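PDB 2YWD: pyridoxal 5'-phosphate synthase subunit PdxT from Thermus thermophilus, which probably hydrolyses glutamine to glutamate and ammonia, the ammonia being channelled to the partner subunit PdxS for pyridoxal 5'-phosphate synthesis. Local coordinates for residues G101-W106 and V166-F171; L123-L128 and P158-Q163. All blocks are in the same frame, centred on the assembly; numbering follows the deposited sequence.

Contact 1 of 2, residues G101-W106 and V166-F171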
loop_
_atom_site.group_PDB
_atom_site.type_symbol
_atom_site.label_atom_id
_atom_site.label_comp_id
_atom_site.label_asym_id
_atom_site.label_seq_id
_atom_site.Cartn_x
_atom_site.Cartn_y
_atom_site.Cartn_z
ATOM N N GLY A 101 4.780 10.263 -0.556
ATOM C CA GLY A 101 3.830 11.361 -0.542
ATOM C C GLY A 101 3.085 11.706 -1.818
ATOM O O GLY A 101 2.721 12.863 -2.019
ATOM N N VAL A 102 2.836 10.722 -2.675
ATOM C CA VAL A 102 2.128 10.983 -3.924
ATOM C C VAL A 102 0.607 10.947 -3.747
ATOM O O VAL A 102 -0.127 11.619 -4.472
ATOM C CB VAL A 102 2.538 9.961 -5.020
ATOM C CG1 VAL A 102 2.140 8.554 -4.605
ATOM C CG2 VAL A 102 1.893 10.330 -6.348
ATOM N N LEU A 103 0.138 10.167 -2.779
ATOM C CA LEU A 103 -1.295 10.050 -2.525
ATOM C C LEU A 103 -1.831 11.270 -1.773
ATOM O O LEU A 103 -1.340 11.607 -0.695
ATOM C CB LEU A 103 -1.574 8.781 -1.716
ATOM C CG LEU A 103 -3.023 8.522 -1.302
ATOM C CD1 LEU A 103 -3.867 8.260 -2.538
ATOM C CD2 LEU A 103 -3.078 7.334 -0.350
ATOM N N GLU A 104 -2.833 11.933 -2.347
ATOM C CA GLU A 104 -3.433 13.105 -1.715
ATOM C C GLU A 104 -4.282 12.669 -0.534
ATOM O O GLU A 104 -5.499 12.536 -0.645
ATOM C CB GLU A 104 -4.309 13.870 -2.709
ATOM C CG GLU A 104 -3.548 14.598 -3.805
ATOM C CD GLU A 104 -2.610 15.664 -3.268
ATOM O OE1 GLU A 104 -2.968 16.339 -2.278
ATOM O OE2 GLU A 104 -1.521 15.839 -3.851
ATOM N N ALA A 105 -3.635 12.448 0.601
ATOM C CA ALA A 105 -4.346 12.018 1.789
ATOM C C ALA A 105 -3.590 12.377 3.056
ATOM O O ALA A 105 -2.375 12.545 3.038
ATOM C CB ALA A 105 -4.571 10.512 1.734
ATOM N N TRP A 106 -4.337 12.511 4.148
ATOM C CA TRP A 106 -3.783 12.801 5.464
ATOM C C TRP A 106 -3.979 11.501 6.227
ATOM O O TRP A 106 -5.113 11.066 6.420
ATOM C CB TRP A 106 -4.581 13.908 6.155
ATOM C CG TRP A 106 -4.204 15.299 5.751
ATOM C CD1 TRP A 106 -3.904 15.741 4.496
ATOM C CD2 TRP A 106 -4.131 16.444 6.609
ATOM N NE1 TRP A 106 -3.648 17.093 4.517
ATOM C CE2 TRP A 106 -3.781 17.548 5.802
ATOM C CE3 TRP A 106 -4.331 16.642 7.982
ATOM C CZ2 TRP A 106 -3.625 18.837 6.324
ATOM C CZ3 TRP A 106 -4.177 17.925 8.502
ATOM C CH2 TRP A 106 -3.827 19.005 7.671
ATOM N N VAL A 166 -2.414 4.404 -8.096
ATOM C CA VAL A 166 -1.935 4.291 -6.718
ATOM C C VAL A 166 -3.088 3.772 -5.867
ATOM O O VAL A 166 -4.157 4.383 -5.810
ATOM C CB VAL A 166 -1.485 5.656 -6.157
ATOM C CG1 VAL A 166 -1.050 5.506 -4.700
ATOM C CG2 VAL A 166 -0.336 6.203 -6.984
ATOM N N LEU A 167 -2.861 2.641 -5.211
ATOM C CA LEU A 167 -3.865 2.005 -4.373
ATOM C C LEU A 167 -3.317 1.906 -2.954
ATOM O O LEU A 167 -2.132 1.627 -2.768
ATOM C CB LEU A 167 -4.161 0.606 -4.915
ATOM C CG LEU A 167 -5.276 -0.205 -4.260
ATOM C CD1 LEU A 167 -6.615 0.482 -4.500
ATOM C CD2 LEU A 167 -5.288 -1.611 -4.850
ATOM N N ALA A 168 -4.170 2.131 -1.956
ATOM C CA ALA A 168 -3.721 2.060 -0.569
ATOM C C ALA A 168 -4.790 1.511 0.368
ATOM O O ALA A 168 -5.965 1.846 0.243
ATOM C CB ALA A 168 -3.275 3.438 -0.096
ATOM N N SER A 169 -4.372 0.667 1.306
ATOM C CA SER A 169 -5.297 0.084 2.277
ATOM C C SER A 169 -4.729 0.187 3.688
ATOM O O SER A 169 -3.515 0.158 3.881
ATOM C CB SER A 169 -5.566 -1.392 1.949
ATOM O OG SER A 169 -4.390 -2.174 2.080
ATOM N N SER A 170 -5.606 0.313 4.678
ATOM C CA SER A 170 -5.138 0.384 6.056
ATOM C C SER A 170 -5.133 -1.030 6.638
ATOM O O SER A 170 -4.632 -1.253 7.746
ATOM C CB SER A 170 -6.034 1.306 6.888
ATOM O OG SER A 170 -7.399 0.984 6.718
ATOM N N PHE A 171 -5.683 -1.976 5.874
ATOM C CA PHE A 171 -5.743 -3.382 6.278
ATOM C C PHE A 171 -4.774 -4.247 5.464
ATOM O O PHE A 171 -4.186 -3.785 4.488
ATOM C CB PHE A 171 -7.174 -3.917 6.146
ATOM C CG PHE A 171 -7.746 -3.801 4.762
ATOM C CD1 PHE A 171 -7.593 -4.831 3.842
ATOM C CD2 PHE A 171 -8.447 -2.658 4.382
ATOM C CE1 PHE A 171 -8.128 -4.729 2.561
ATOM C CE2 PHE A 171 -8.991 -2.544 3.103
ATOM C CZ PHE A 171 -8.830 -3.582 2.190
#
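Val102 and Leu103 meet Val166 and Ala168 through methyl and methylene groups alone, although each pair of residues sits on or beside a strand: the two strands belong to different sheets and face each other through their side chains. Val102 and Val166 come tip to tip, with CG1 of Val102 4.2 Å from CG2 of Val166. In Val102 that branch lies between the backbone N and the carbonyl carbon (chi1 63°), a placing that turns it to the other strand. Leu103 spans two residues of strand 166-169. Its CB lies a loose 4.5 Å from CG1 of Val166, while farther out its CD2 closes to 3.9 Å on CB of Ala168. Leu103 can reach that far because its CG extends anti to its own backbone N (chi1 177°). The intervening Leu167 points the opposite way, into the other face of the central sheet, where it touches Phe78 and Leu160. Helix 82-87, which follows the predicted nucleophile Cys81, packs against the same patch: Leu87 touches Leu103, Val166 and Ala168. The contact thus joins the small sheet containing strand 103-108 to the central sheet of this class I glutamine amidotransferase fold. Dispersion and exclusion of water make this join, unfixed by directional bonds between the segments; Gln163, bonded to Glu104 N and Val102 O, supplies a polar tie beside it.

Contact 2 of 2, residues L123-L128 and P158-Q163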
loop_
_atom_site.group_PDB
_atom_site.type_symbol
_atom_site.label_atom_id
_atom_site.label_comp_id
_atom_site.label_asym_id
_atom_site.label_seq_id
_atom_site.Cartn_x
_atom_site.Cartn_y
_atom_site.Cartn_z
ATOM N N LEU A 123 -15.435 -6.432 4.733
ATOM C CA LEU A 123 -15.607 -5.169 4.030
ATOM C C LEU A 123 -16.234 -5.315 2.649
ATOM O O LEU A 123 -16.076 -6.337 1.983
ATOM C CB LEU A 123 -14.250 -4.476 3.877
ATOM C CG LEU A 123 -13.338 -4.405 5.106
ATOM C CD1 LEU A 123 -11.941 -4.001 4.671
ATOM C CD2 LEU A 123 -13.899 -3.422 6.123
ATOM N N GLU A 124 -16.947 -4.278 2.228
ATOM C CA GLU A 124 -17.559 -4.265 0.911
ATOM C C GLU A 124 -16.670 -3.421 0.014
ATOM O O GLU A 124 -16.548 -2.212 0.209
ATOM C CB GLU A 124 -18.966 -3.673 0.974
ATOM C CG GLU A 124 -20.009 -4.674 1.422
ATOM C CD GLU A 124 -20.001 -5.920 0.555
ATOM O OE1 GLU A 124 -20.150 -5.786 -0.681
ATOM O OE2 GLU A 124 -19.840 -7.030 1.107
ATOM N N VAL A 125 -16.035 -4.072 -0.958
ATOM C CA VAL A 125 -15.140 -3.393 -1.884
ATOM C C VAL A 125 -15.830 -3.163 -3.222
ATOM O O VAL A 125 -16.337 -4.098 -3.841
ATOM C CB VAL A 125 -13.858 -4.219 -2.109
ATOM C CG1 VAL A 125 -12.934 -3.500 -3.075
ATOM C CG2 VAL A 125 -13.161 -4.460 -0.780
ATOM N N GLU A 126 -15.851 -1.911 -3.661
ATOM C CA GLU A 126 -16.491 -1.560 -4.920
ATOM C C GLU A 126 -15.903 -2.350 -6.084
ATOM O O GLU A 126 -14.688 -2.373 -6.285
ATOM C CB GLU A 126 -16.345 -0.060 -5.186
ATOM C CG GLU A 126 -16.980 0.401 -6.490
ATOM C CD GLU A 126 -16.739 1.873 -6.768
ATOM O OE1 GLU A 126 -15.560 2.290 -6.785
ATOM O OE2 GLU A 126 -17.725 2.612 -6.974
ATOM N N GLY A 127 -16.781 -3.001 -6.842
ATOM C CA GLY A 127 -16.351 -3.780 -7.987
ATOM C C GLY A 127 -15.875 -5.173 -7.633
ATOM O O GLY A 127 -16.069 -6.117 -8.399
ATOM N N LEU A 128 -15.260 -5.311 -6.466
ATOM C CA LEU A 128 -14.740 -6.601 -6.039
ATOM C C LEU A 128 -15.763 -7.431 -5.275
ATOM O O LEU A 128 -15.987 -8.597 -5.594
ATOM C CB LEU A 128 -13.494 -6.390 -5.175
ATOM C CG LEU A 128 -12.609 -7.608 -4.913
ATOM C CD1 LEU A 128 -12.136 -8.181 -6.241
ATOM C CD2 LEU A 128 -11.419 -7.203 -4.056
ATOM N N PRO A 158 -13.130 5.502 5.368
ATOM C CA PRO A 158 -12.413 4.961 4.210
ATOM C C PRO A 158 -11.255 4.075 4.671
ATOM O O PRO A 158 -10.486 4.478 5.544
ATOM C CB PRO A 158 -11.899 6.214 3.502
ATOM C CG PRO A 158 -12.916 7.248 3.857
ATOM C CD PRO A 158 -13.142 6.977 5.326
ATOM N N VAL A 159 -11.140 2.879 4.094
ATOM C CA VAL A 159 -10.056 1.959 4.439
ATOM C C VAL A 159 -9.313 1.450 3.204
ATOM O O VAL A 159 -8.250 0.845 3.319
ATOM C CB VAL A 159 -10.561 0.755 5.268
ATOM C CG1 VAL A 159 -11.091 1.251 6.613
ATOM C CG2 VAL A 159 -11.636 -0.000 4.510
ATOM N N LEU A 160 -9.890 1.680 2.029
ATOM C CA LEU A 160 -9.260 1.298 0.761
ATOM C C LEU A 160 -9.517 2.465 -0.181
ATOM O O LEU A 160 -10.668 2.793 -0.466
ATOM C CB LEU A 160 -9.870 0.021 0.176
ATOM C CG LEU A 160 -9.252 -0.403 -1.171
ATOM C CD1 LEU A 160 -7.774 -0.735 -0.969
ATOM C CD2 LEU A 160 -9.984 -1.614 -1.742
ATOM N N VAL A 161 -8.447 3.103 -0.649
ATOM C CA VAL A 161 -8.597 4.248 -1.532
ATOM C C VAL A 161 -7.728 4.127 -2.772
ATOM O O VAL A 161 -6.709 3.438 -2.766
ATOM C CB VAL A 161 -8.240 5.561 -0.807
ATOM C CG1 VAL A 161 -9.112 5.727 0.430
ATOM C CG2 VAL A 161 -6.766 5.560 -0.423
ATOM N N ARG A 162 -8.137 4.811 -3.833
ATOM C CA ARG A 162 -7.405 4.775 -5.089
ATOM C C ARG A 162 -7.278 6.155 -5.725
ATOM O O ARG A 162 -8.211 6.956 -5.701
ATOM C CB ARG A 162 -8.096 3.823 -6.070
ATOM C CG ARG A 162 -7.497 3.828 -7.472
ATOM C CD ARG A 162 -8.190 2.835 -8.398
ATOM N NE ARG A 162 -7.658 2.917 -9.758
ATOM C CZ ARG A 162 -8.024 2.130 -10.768
ATOM N NH1 ARG A 162 -8.933 1.180 -10.590
ATOM N NH2 ARG A 162 -7.480 2.299 -11.966
ATOM N N GLN A 163 -6.101 6.419 -6.277
ATOM C CA GLN A 163 -5.817 7.668 -6.961
ATOM C C GLN A 163 -5.034 7.273 -8.200
ATOM O O GLN A 163 -3.817 7.095 -8.141
ATOM C CB GLN A 163 -4.971 8.585 -6.081
ATOM C CG GLN A 163 -4.504 9.846 -6.780
ATOM C CD GLN A 163 -3.556 10.661 -5.923
ATOM O OE1 GLN A 163 -3.956 11.249 -4.917
ATOM N NE2 GLN A 163 -2.288 10.692 -6.314
#
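Val159 is the first residue of 158-163 to meet the other segment, and it does so tip to tip with Leu123: CG2 of the valine lies 4.0 Å from CD1 of the leucine. This methyl projects from between the valine's backbone N and carbonyl carbon, the CG1 branch being anti to the carbonyl carbon (chi1 -64°). Phe135 of strand 129-136 touches both Val159 and Leu123, and Phe171 also packs on Leu123.

At Leu160 the chain turns a corner. Val159 and Leu160 both face Ala152 of the neighbouring strand 149-154, a classic beta bulge, and two successive side chains can therefore be directed at strand 118-125. Leu160 crosses Val125 at about a right angle, with its CD2 3.7 Å from CG1 of the valine, the closer of the two side-chain contacts. Val125 presents the branch anti to its backbone N (chi1 -180°). Leu151 and Leu181 also touch Leu160, bringing strand 149-154 and helix 180-189 to the same apolar region.

The two-stranded hairpin 118-136 is thus packed on the edge region of the central sheet. Four buried aliphatic side chains make this join, which implies adhesion by dispersion and exclusion of water. The backbones of Leu123, Val159 and Leu160 form their hydrogen bonds with chain on their own side of the contact, the hairpin for Leu123 and the central sheet and its adjoining loop for the other two, so only aliphatic groups meet between the segments.

Overall arrangement
Contacts 1 and 2, with centres about 12 Å apart, illustrate how one sheet can carry two accessory elements. Strands 157-163 and 166-169 are antiparallel neighbours in the central sheet, and Val161 N lies 2.9 Å from Ala168 O in a probable hydrogen bond. Contact 1 attaches the small three-stranded sheet and contact 2 the hairpin, while OE1 of Gln163 in contact 2 accepts a 2.9 Å hydrogen bond from N of Glu104, tying it to contact 1. Both lie near, without forming part of, the predicted Cys81-His172-Glu174 triad: the Ala168 side chain is about 9 Å from that of Cys81, and those of Leu123 and Leu160 are about 10 Å from the side chains of His172 and Glu174 respectively.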